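Local coordinates for ectonucleoside triphosphate diphosphohydrolase 4 (Homo sapiens, PDB 6WG5), which belongs to the GDA1/CD39 family of nucleoside phosphatases, part of the actin-like ATPase superfamily, at residues G43-C48 / F56-P61; T125-L130 / F160-S165. All coordinates share one frame; numbering follows the deposited sequence.

How the interactions relate
Both contacts reach the same mixed sheet, their centres about 11 Å apart, and they follow in series along the chain. Interaction 1 pairs the two antiparallel arms of the hairpin 40-48 and 53-61; interaction 2 joins the start of strand 127-131 to the loop that leads into strand 167-169. Strand 40-48 lies between strand 53-61 and its parallel neighbour 127-131, so the two contacts meet there. Tyr-128 is probably hydrogen-bonded through its backbone to Ile-44 and Val-46, and Ile-44 CG2 packs on Leu-127 CD1. A hairpin followed by parallel strands joined through helices agrees with the actin-like fold expected of this family; together the contacts tie three adjacent strands to the loop before a fourth.

Interaction 1: residues G43-C48 / F56-P61; sequences GIVVDC and FVYCWP
Val-45 and Tyr-58 meet on one face of the beta hairpin formed by strands 40-48 and 53-61, where Val-45 CG2 approaches the phenol obliquely at 4.1 Å from Tyr-58 CE2. Val-45 CG2 is the branch beside its own backbone N, which tips it back along the strand toward Tyr-58. Phe-56 stands on the same face, its ring edge turned to the carbonyl of Val-45 and to Asp-47, with Phe-56 CE2 4.4 Å from Asp-47 CB. Helix 479-487 packs over this face. Aromatic and branched residues suit such a buried layer, and the polar groups among them are paired: Tyr-58 OH bonds Thr-480 OG1, and Asp-47 forms a salt bridge with Arg-54.

The reverse face carries Ile-44 and Val-57, a non-hydrogen-bonded pair whose CG1 and CG2, respectively, lie 4.3 Å apart. At the far end, Trp-60 has CG between backbone N and carbonyl carbon (chi1 53°), which brings the six-membered ring of the indole back to Gly-43, obliquely, with Trp-60 CZ3 3.7 Å from Gly-43 N. Glycine fits beside that bulky ring, having no side chain to compete with it.

Four backbone bonds link Gly-43 with Tyr-58 and Val-45 with Phe-56, N to O both ways. These main-chain bonds set the register, while the side chains pack through mostly apolar surfaces whose few polar ends are paired outside the two segments.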
ATOM      1  N   GLY A  43      18.893  10.937  -5.494  1.00 35.70           N
ATOM      2  CA  GLY A  43      18.512   9.639  -6.023  1.00 35.46           C
ATOM      3  C   GLY A  43      17.186   9.762  -6.736  1.00 37.60           C
ATOM      4  O   GLY A  43      16.347  10.593  -6.376  1.00 36.83           O
ATOM      5  N   ILE A  44      16.998   8.935  -7.762  1.00 41.61           N
ATOM      6  CA  ILE A  44      15.844   9.036  -8.647  1.00 42.38           C
ATOM      7  C   ILE A  44      15.172   7.675  -8.741  1.00 43.47           C
ATOM      8  O   ILE A  44      15.842   6.659  -8.956  1.00 45.35           O
ATOM      9  CB  ILE A  44      16.246   9.537 -10.048  1.00 47.14           C
ATOM     10  CG1 ILE A  44      16.931  10.904  -9.951  1.00 51.21           C
ATOM     11  CG2 ILE A  44      15.022   9.647 -10.946  1.00 47.24           C
ATOM     12  CD1 ILE A  44      17.896  11.183 -11.080  1.00 57.01           C
ATOM     13  N   VAL A  45      13.849   7.658  -8.586  1.00 37.88           N
ATOM     14  CA  VAL A  45      13.048   6.444  -8.689  1.00 36.32           C
ATOM     15  C   VAL A  45      11.910   6.707  -9.663  1.00 42.70           C
ATOM     16  O   VAL A  45      11.244   7.746  -9.579  1.00 40.72           O
ATOM     17  CB  VAL A  45      12.489   6.007  -7.321  1.00 35.00           C
ATOM     18  CG1 VAL A  45      11.749   4.679  -7.445  1.00 34.65           C
ATOM     19  CG2 VAL A  45      13.605   5.906  -6.296  1.00 33.54           C
ATOM     20  N   VAL A  46      11.688   5.771 -10.582  1.00 39.17           N
ATOM     21  CA  VAL A  46      10.578   5.833 -11.527  1.00 47.01           C
ATOM     22  C   VAL A  46       9.600   4.721 -11.176  1.00 48.45           C
ATOM     23  O   VAL A  46       9.967   3.539 -11.168  1.00 46.61           O
ATOM     24  CB  VAL A  46      11.059   5.709 -12.982  1.00 47.14           C
ATOM     25  CG1 VAL A  46       9.875   5.583 -13.937  1.00 47.08           C
ATOM     26  CG2 VAL A  46      11.907   6.909 -13.361  1.00 44.35           C
ATOM     27  N   ASP A  47       8.358   5.099 -10.887  1.00 40.59           N
ATOM     28  CA  ASP A  47       7.274   4.146 -10.678  1.00 43.45           C
ATOM     29  C   ASP A  47       6.574   3.920 -12.013  1.00 47.38           C
ATOM     30  O   ASP A  47       5.864   4.804 -12.505  1.00 50.65           O
ATOM     31  CB  ASP A  47       6.301   4.665  -9.622  1.00 44.69           C
ATOM     32  CG  ASP A  47       4.999   3.882  -9.588  1.00 52.21           C
ATOM     33  OD1 ASP A  47       4.977   2.719 -10.046  1.00 52.44           O
ATOM     34  OD2 ASP A  47       3.991   4.436  -9.097  1.00 54.90           O
ATOM     35  N   CYS A  48       6.773   2.741 -12.601  1.00 49.35           N
ATOM     36  CA  CYS A  48       6.167   2.385 -13.885  1.00 53.46           C
ATOM     37  C   CYS A  48       4.919   1.552 -13.612  1.00 54.79           C
ATOM     38  O   CYS A  48       4.970   0.323 -13.549  1.00 53.79           O
ATOM     39  CB  CYS A  48       7.160   1.639 -14.767  1.00 58.32           C
ATOM     40  SG  CYS A  48       8.404   2.695 -15.542  1.00 62.15           S
ATOM     41  N   PHE A  56      10.328  10.375  -9.104  1.00 54.69           N
ATOM     42  CA  PHE A  56      10.541  11.089  -7.852  1.00 49.45           C
ATOM     43  C   PHE A  56      12.032  11.310  -7.666  1.00 49.63           C
ATOM     44  O   PHE A  56      12.824  10.378  -7.834  1.00 50.52           O
ATOM     45  CB  PHE A  56       9.985  10.308  -6.653  1.00 49.92           C
ATOM     46  CG  PHE A  56       8.530   9.954  -6.774  1.00 51.83           C
ATOM     47  CD1 PHE A  56       7.565  10.704  -6.124  1.00 50.62           C
ATOM     48  CD2 PHE A  56       8.129   8.863  -7.526  1.00 53.31           C
ATOM     49  CE1 PHE A  56       6.227  10.377  -6.230  1.00 49.24           C
ATOM     50  CE2 PHE A  56       6.793   8.532  -7.635  1.00 51.60           C
ATOM     51  CZ  PHE A  56       5.841   9.290  -6.987  1.00 48.09           C
ATOM     52  N   VAL A  57      12.413  12.536  -7.321  1.00 43.90           N
ATOM     53  CA  VAL A  57      13.793  12.859  -6.978  1.00 41.65           C
ATOM     54  C   VAL A  57      13.880  12.980  -5.464  1.00 38.43           C
ATOM     55  O   VAL A  57      13.154  13.774  -4.852  1.00 38.61           O
ATOM     56  CB  VAL A  57      14.264  14.150  -7.664  1.00 44.25           C
ATOM     57  CG1 VAL A  57      15.708  14.460  -7.281  1.00 44.94           C
ATOM     58  CG2 VAL A  57      14.130  14.030  -9.174  1.00 45.25           C
ATOM     59  N   TYR A  58      14.762  12.190  -4.862  1.00 35.07           N
ATOM     60  CA  TYR A  58      15.021  12.238  -3.434  1.00 36.68           C
ATOM     61  C   TYR A  58      16.431  12.752  -3.188  1.00 40.62           C
ATOM     62  O   TYR A  58      17.350  12.483  -3.966  1.00 48.04           O
ATOM     63  CB  TYR A  58      14.858  10.857  -2.795  1.00 37.70           C
ATOM     64  CG  TYR A  58      13.465  10.288  -2.920  1.00 35.42           C
ATOM     65  CD1 TYR A  58      12.490  10.580  -1.977  1.00 33.91           C
ATOM     66  CD2 TYR A  58      13.125   9.462  -3.980  1.00 36.55           C
ATOM     67  CE1 TYR A  58      11.216  10.065  -2.085  1.00 34.08           C
ATOM     68  CE2 TYR A  58      11.853   8.942  -4.097  1.00 37.80           C
ATOM     69  CZ  TYR A  58      10.902   9.247  -3.147  1.00 34.76           C
ATOM     70  OH  TYR A  58       9.632   8.732  -3.257  1.00 38.52           O
ATOM     71  N   CYS A  59      16.594  13.495  -2.099  1.00 45.40           N
ATOM     72  CA  CYS A  59      17.897  13.990  -1.691  1.00 44.56           C
ATOM     73  C   CYS A  59      18.092  13.732  -0.204  1.00 41.33           C
ATOM     74  O   CYS A  59      17.143  13.442   0.528  1.00 41.93           O
ATOM     75  CB  CYS A  59      18.056  15.485  -2.002  1.00 48.96           C
ATOM     76  SG  CYS A  59      16.806  16.548  -1.246  1.00 50.34           S
ATOM     77  N   TRP A  60      19.346  13.834   0.233  1.00 35.21           N
ATOM     78  CA  TRP A  60      19.687  13.633   1.634  1.00 36.84           C
ATOM     79  C   TRP A  60      21.024  14.301   1.907  1.00 38.71           C
ATOM     80  O   TRP A  60      21.849  14.418   0.994  1.00 41.96           O
ATOM     81  CB  TRP A  60      19.755  12.139   1.984  1.00 36.34           C
ATOM     82  CG  TRP A  60      20.656  11.334   1.090  1.00 33.60           C
ATOM     83  CD1 TRP A  60      21.990  11.103   1.264  1.00 38.45           C
ATOM     84  CD2 TRP A  60      20.283  10.648  -0.111  1.00 33.77           C
ATOM     85  NE1 TRP A  60      22.470  10.316   0.244  1.00 37.84           N
ATOM     86  CE2 TRP A  60      21.443  10.023  -0.613  1.00 36.47           C
ATOM     87  CE3 TRP A  60      19.081  10.500  -0.810  1.00 34.64           C
ATOM     88  CZ2 TRP A  60      21.435   9.266  -1.782  1.00 36.54           C
ATOM     89  CZ3 TRP A  60      19.075   9.747  -1.970  1.00 33.87           C
ATOM     90  CH2 TRP A  60      20.244   9.140  -2.444  1.00 37.05           C
ATOM     91  N   PRO A  61      21.269  14.746   3.133  1.00 32.58           N
ATOM     92  CA  PRO A  61      22.576  15.303   3.486  1.00 33.89           C
ATOM     93  C   PRO A  61      23.559  14.183   3.807  1.00 34.08           C
ATOM     94  O   PRO A  61      23.218  13.001   3.808  1.00 33.15           O
ATOM     95  CB  PRO A  61      22.264  16.154   4.715  1.00 34.10           C
ATOM     96  CG  PRO A  61      21.140  15.433   5.374  1.00 32.73           C
ATOM     97  CD  PRO A  61      20.329  14.799   4.268  1.00 36.00           C
TER

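Interaction 2: residues T125-L130 / F160-S165; sequences TPLYIL and FLFSDS
Leu-127 sits against both Phe-160 and Phe-162 at the point where a beta-alpha-beta crossover returns to its sheet: the chain leaves strand 127-131, runs through helix 140-157, and passes along 160-165 on its way to the parallel strand 167-169. Leu-127 holds CG anti to its backbone nitrogen (chi1 168°), which extends the isobutyl group over the ring of Phe-162. Its CD2 is 4.3 Å from the centroid of the Phe-162 ring, an off-centre CH-pi contact 29° from the ring normal. Phe-162 also has its CG anti to N (chi1 -162°), and this swings the benzyl group in against Leu-127 and Ile-129, although the bond to CB does not itself point at the strand. Further along, the Ile-129 side chain crosses that of Phe-162 at about a right angle, its CD1 3.8 Å from Phe-162 CZ. Leu-151 and Ile-154 of helix 140-157 also touch this ring, so a large flat apolar residue fits well between strand and helix.

Phe-160 adds its methylene, CB resting 3.9 Å from Leu-127 CB, while its ring runs past Thr-125. Thr-125 keeps its hydroxyl occupied with Lys-121 O. Leu-161, between the two phenylalanines in sequence, bonds the residues that flank Pro-126: its N donates to Thr-125 O at 3.0 Å, from above the carbonyl plane, and its O accepts from Leu-127 N at 3.2 Å. Proline suits this place, since neither bond of the bridge calls for an N-H from residue 126. Leu-127 O accepts a hydrogen bond from His-166 and lies in the plane of the Phe-162 ring, 3.3 Å from Phe-162 CD2.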
ATOM      1  N   THR A 125      24.528  10.058  -8.981  1.00 61.54           N
ATOM      2  CA  THR A 125      23.118   9.929  -8.641  1.00 54.69           C
ATOM      3  C   THR A 125      22.565   8.642  -9.230  1.00 52.73           C
ATOM      4  O   THR A 125      22.586   8.485 -10.461  1.00 54.97           O
ATOM      5  CB  THR A 125      22.337  11.128  -9.168  1.00 52.05           C
ATOM      6  OG1 THR A 125      22.790  12.318  -8.509  1.00 49.98           O
ATOM      7  CG2 THR A 125      20.838  10.956  -8.928  1.00 51.43           C
ATOM      8  N   PRO A 126      22.063   7.709  -8.426  1.00 44.56           N
ATOM      9  CA  PRO A 126      21.481   6.490  -8.992  1.00 44.45           C
ATOM     10  C   PRO A 126      20.085   6.717  -9.546  1.00 42.93           C
ATOM     11  O   PRO A 126      19.316   7.547  -9.056  1.00 39.01           O
ATOM     12  CB  PRO A 126      21.447   5.530  -7.796  1.00 42.28           C
ATOM     13  CG  PRO A 126      21.312   6.424  -6.618  1.00 39.40           C
ATOM     14  CD  PRO A 126      22.101   7.661  -6.952  1.00 41.17           C
ATOM     15  N   LEU A 127      19.768   5.956 -10.591  1.00 47.75           N
ATOM     16  CA  LEU A 127      18.443   5.942 -11.196  1.00 48.23           C
ATOM     17  C   LEU A 127      17.872   4.537 -11.078  1.00 46.35           C
ATOM     18  O   LEU A 127      18.518   3.567 -11.484  1.00 48.75           O
ATOM     19  CB  LEU A 127      18.503   6.375 -12.665  1.00 47.64           C
ATOM     20  CG  LEU A 127      17.251   6.145 -13.519  1.00 50.99           C
ATOM     21  CD1 LEU A 127      16.088   7.004 -13.046  1.00 51.08           C
ATOM     22  CD2 LEU A 127      17.561   6.415 -14.982  1.00 52.74           C
ATOM     23  N   TYR A 128      16.669   4.432 -10.519  1.00 44.36           N
ATOM     24  CA  TYR A 128      15.974   3.159 -10.380  1.00 43.27           C
ATOM     25  C   TYR A 128      14.634   3.243 -11.097  1.00 45.69           C
ATOM     26  O   TYR A 128      13.852   4.168 -10.855  1.00 44.18           O
ATOM     27  CB  TYR A 128      15.768   2.797  -8.906  1.00 38.30           C
ATOM     28  CG  TYR A 128      17.058   2.636  -8.133  1.00 38.19           C
ATOM     29  CD1 TYR A 128      17.841   1.498  -8.284  1.00 40.77           C
ATOM     30  CD2 TYR A 128      17.493   3.618  -7.252  1.00 35.15           C
ATOM     31  CE1 TYR A 128      19.022   1.343  -7.582  1.00 38.93           C
ATOM     32  CE2 TYR A 128      18.673   3.472  -6.545  1.00 34.47           C
ATOM     33  CZ  TYR A 128      19.435   2.332  -6.714  1.00 39.26           C
ATOM     34  OH  TYR A 128      20.612   2.175  -6.015  1.00 42.04           O
ATOM     35  N   ILE A 129      14.381   2.285 -11.984  1.00 43.11           N
ATOM     36  CA  ILE A 129      13.123   2.189 -12.715  1.00 44.53           C
ATOM     37  C   ILE A 129      12.471   0.877 -12.304  1.00 46.77           C
ATOM     38  O   ILE A 129      12.945  -0.204 -12.676  1.00 48.09           O
ATOM     39  CB  ILE A 129      13.329   2.258 -14.235  1.00 49.52           C
ATOM     40  CG1 ILE A 129      13.979   3.593 -14.612  1.00 50.85           C
ATOM     41  CG2 ILE A 129      11.997   2.077 -14.963  1.00 50.34           C
ATOM     42  CD1 ILE A 129      14.313   3.733 -16.083  1.00 54.14           C
ATOM     43  N   LEU A 130      11.385   0.970 -11.541  1.00 50.77           N
ATOM     44  CA  LEU A 130      10.720  -0.192 -10.965  1.00 47.72           C
ATOM     45  C   LEU A 130       9.287  -0.242 -11.475  1.00 51.76           C
ATOM     46  O   LEU A 130       8.513   0.697 -11.257  1.00 56.55           O
ATOM     47  CB  LEU A 130      10.758  -0.126  -9.437  1.00 45.03           C
ATOM     48  CG  LEU A 130      12.141   0.177  -8.854  1.00 42.97           C
ATOM     49  CD1 LEU A 130      12.059   0.358  -7.348  1.00 46.55           C
ATOM     50  CD2 LEU A 130      13.135  -0.920  -9.212  1.00 41.40           C
ATOM     51  N   PHE A 160      23.517   9.213 -15.156  1.00 54.61           N
ATOM     52  CA  PHE A 160      23.127   8.596 -13.897  1.00 50.90           C
ATOM     53  C   PHE A 160      23.716   7.194 -13.773  1.00 50.72           C
ATOM     54  O   PHE A 160      23.953   6.503 -14.768  1.00 56.13           O
ATOM     55  CB  PHE A 160      21.604   8.523 -13.793  1.00 50.68           C
ATOM     56  CG  PHE A 160      20.920   9.852 -13.939  1.00 53.70           C
ATOM     57  CD1 PHE A 160      21.379  10.963 -13.252  1.00 55.08           C
ATOM     58  CD2 PHE A 160      19.820   9.990 -14.769  1.00 52.63           C
ATOM     59  CE1 PHE A 160      20.750  12.187 -13.387  1.00 56.69           C
ATOM     60  CE2 PHE A 160      19.187  11.212 -14.908  1.00 55.62           C
ATOM     61  CZ  PHE A 160      19.653  12.311 -14.217  1.00 56.62           C
ATOM     62  N   LEU A 161      23.959   6.776 -12.531  1.00 50.91           N
ATOM     63  CA  LEU A 161      24.370   5.400 -12.264  1.00 51.93           C
ATOM     64  C   LEU A 161      23.220   4.470 -12.619  1.00 52.10           C
ATOM     65  O   LEU A 161      22.206   4.427 -11.913  1.00 54.77           O
ATOM     66  CB  LEU A 161      24.771   5.227 -10.801  1.00 49.31           C
ATOM     67  CG  LEU A 161      25.954   6.037 -10.274  1.00 54.93           C
ATOM     68  CD1 LEU A 161      26.107   5.800  -8.779  1.00 54.93           C
ATOM     69  CD2 LEU A 161      27.239   5.679 -11.004  1.00 58.60           C
ATOM     70  N   PHE A 162      23.368   3.723 -13.710  1.00 50.23           N
ATOM     71  CA  PHE A 162      22.297   2.874 -14.215  1.00 54.66           C
ATOM     72  C   PHE A 162      22.906   1.575 -14.721  1.00 60.61           C
ATOM     73  O   PHE A 162      23.711   1.590 -15.657  1.00 65.12           O
ATOM     74  CB  PHE A 162      21.518   3.586 -15.326  1.00 56.88           C
ATOM     75  CG  PHE A 162      20.165   2.995 -15.597  1.00 55.76           C
ATOM     76  CD1 PHE A 162      19.863   2.465 -16.841  1.00 57.25           C
ATOM     77  CD2 PHE A 162      19.196   2.971 -14.609  1.00 52.34           C
ATOM     78  CE1 PHE A 162      18.619   1.923 -17.093  1.00 57.79           C
ATOM     79  CE2 PHE A 162      17.951   2.429 -14.856  1.00 55.22           C
ATOM     80  CZ  PHE A 162      17.662   1.905 -16.099  1.00 57.71           C
ATOM     81  N   SER A 163      22.523   0.462 -14.101  1.00 71.07           N
ATOM     82  CA  SER A 163      23.050  -0.854 -14.433  1.00 72.12           C
ATOM     83  C   SER A 163      21.893  -1.837 -14.579  1.00 74.78           C
ATOM     84  O   SER A 163      20.719  -1.474 -14.457  1.00 74.81           O
ATOM     85  CB  SER A 163      24.039  -1.336 -13.363  1.00 72.92           C
ATOM     86  OG  SER A 163      25.118  -0.429 -13.222  1.00 76.42           O
ATOM     87  N   ASP A 164      22.240  -3.099 -14.842  1.00 82.09           N
ATOM     88  CA  ASP A 164      21.228  -4.135 -15.027  1.00 85.83           C
ATOM     89  C   ASP A 164      20.281  -4.202 -13.835  1.00 78.47           C
ATOM     90  O   ASP A 164      19.058  -4.275 -13.998  1.00 77.08           O
ATOM     91  CB  ASP A 164      21.909  -5.487 -15.250  1.00 92.90           C
ATOM     92  CG  ASP A 164      20.928  -6.645 -15.239  1.00 98.07           C
ATOM     93  OD1 ASP A 164      19.803  -6.481 -15.756  1.00101.76           O
ATOM     94  OD2 ASP A 164      21.284  -7.718 -14.708  1.00 97.66           O
ATOM     95  N   SER A 165      20.834  -4.179 -12.620  1.00 70.15           N
ATOM     96  CA  SER A 165      20.014  -4.296 -11.420  1.00 66.87           C
ATOM     97  C   SER A 165      19.128  -3.078 -11.192  1.00 63.93           C
ATOM     98  O   SER A 165      18.170  -3.163 -10.417  1.00 64.79           O
ATOM     99  CB  SER A 165      20.904  -4.516 -10.197  1.00 68.21           C
ATOM    100  OG  SER A 165      21.949  -3.560 -10.146  1.00 71.21           O
TER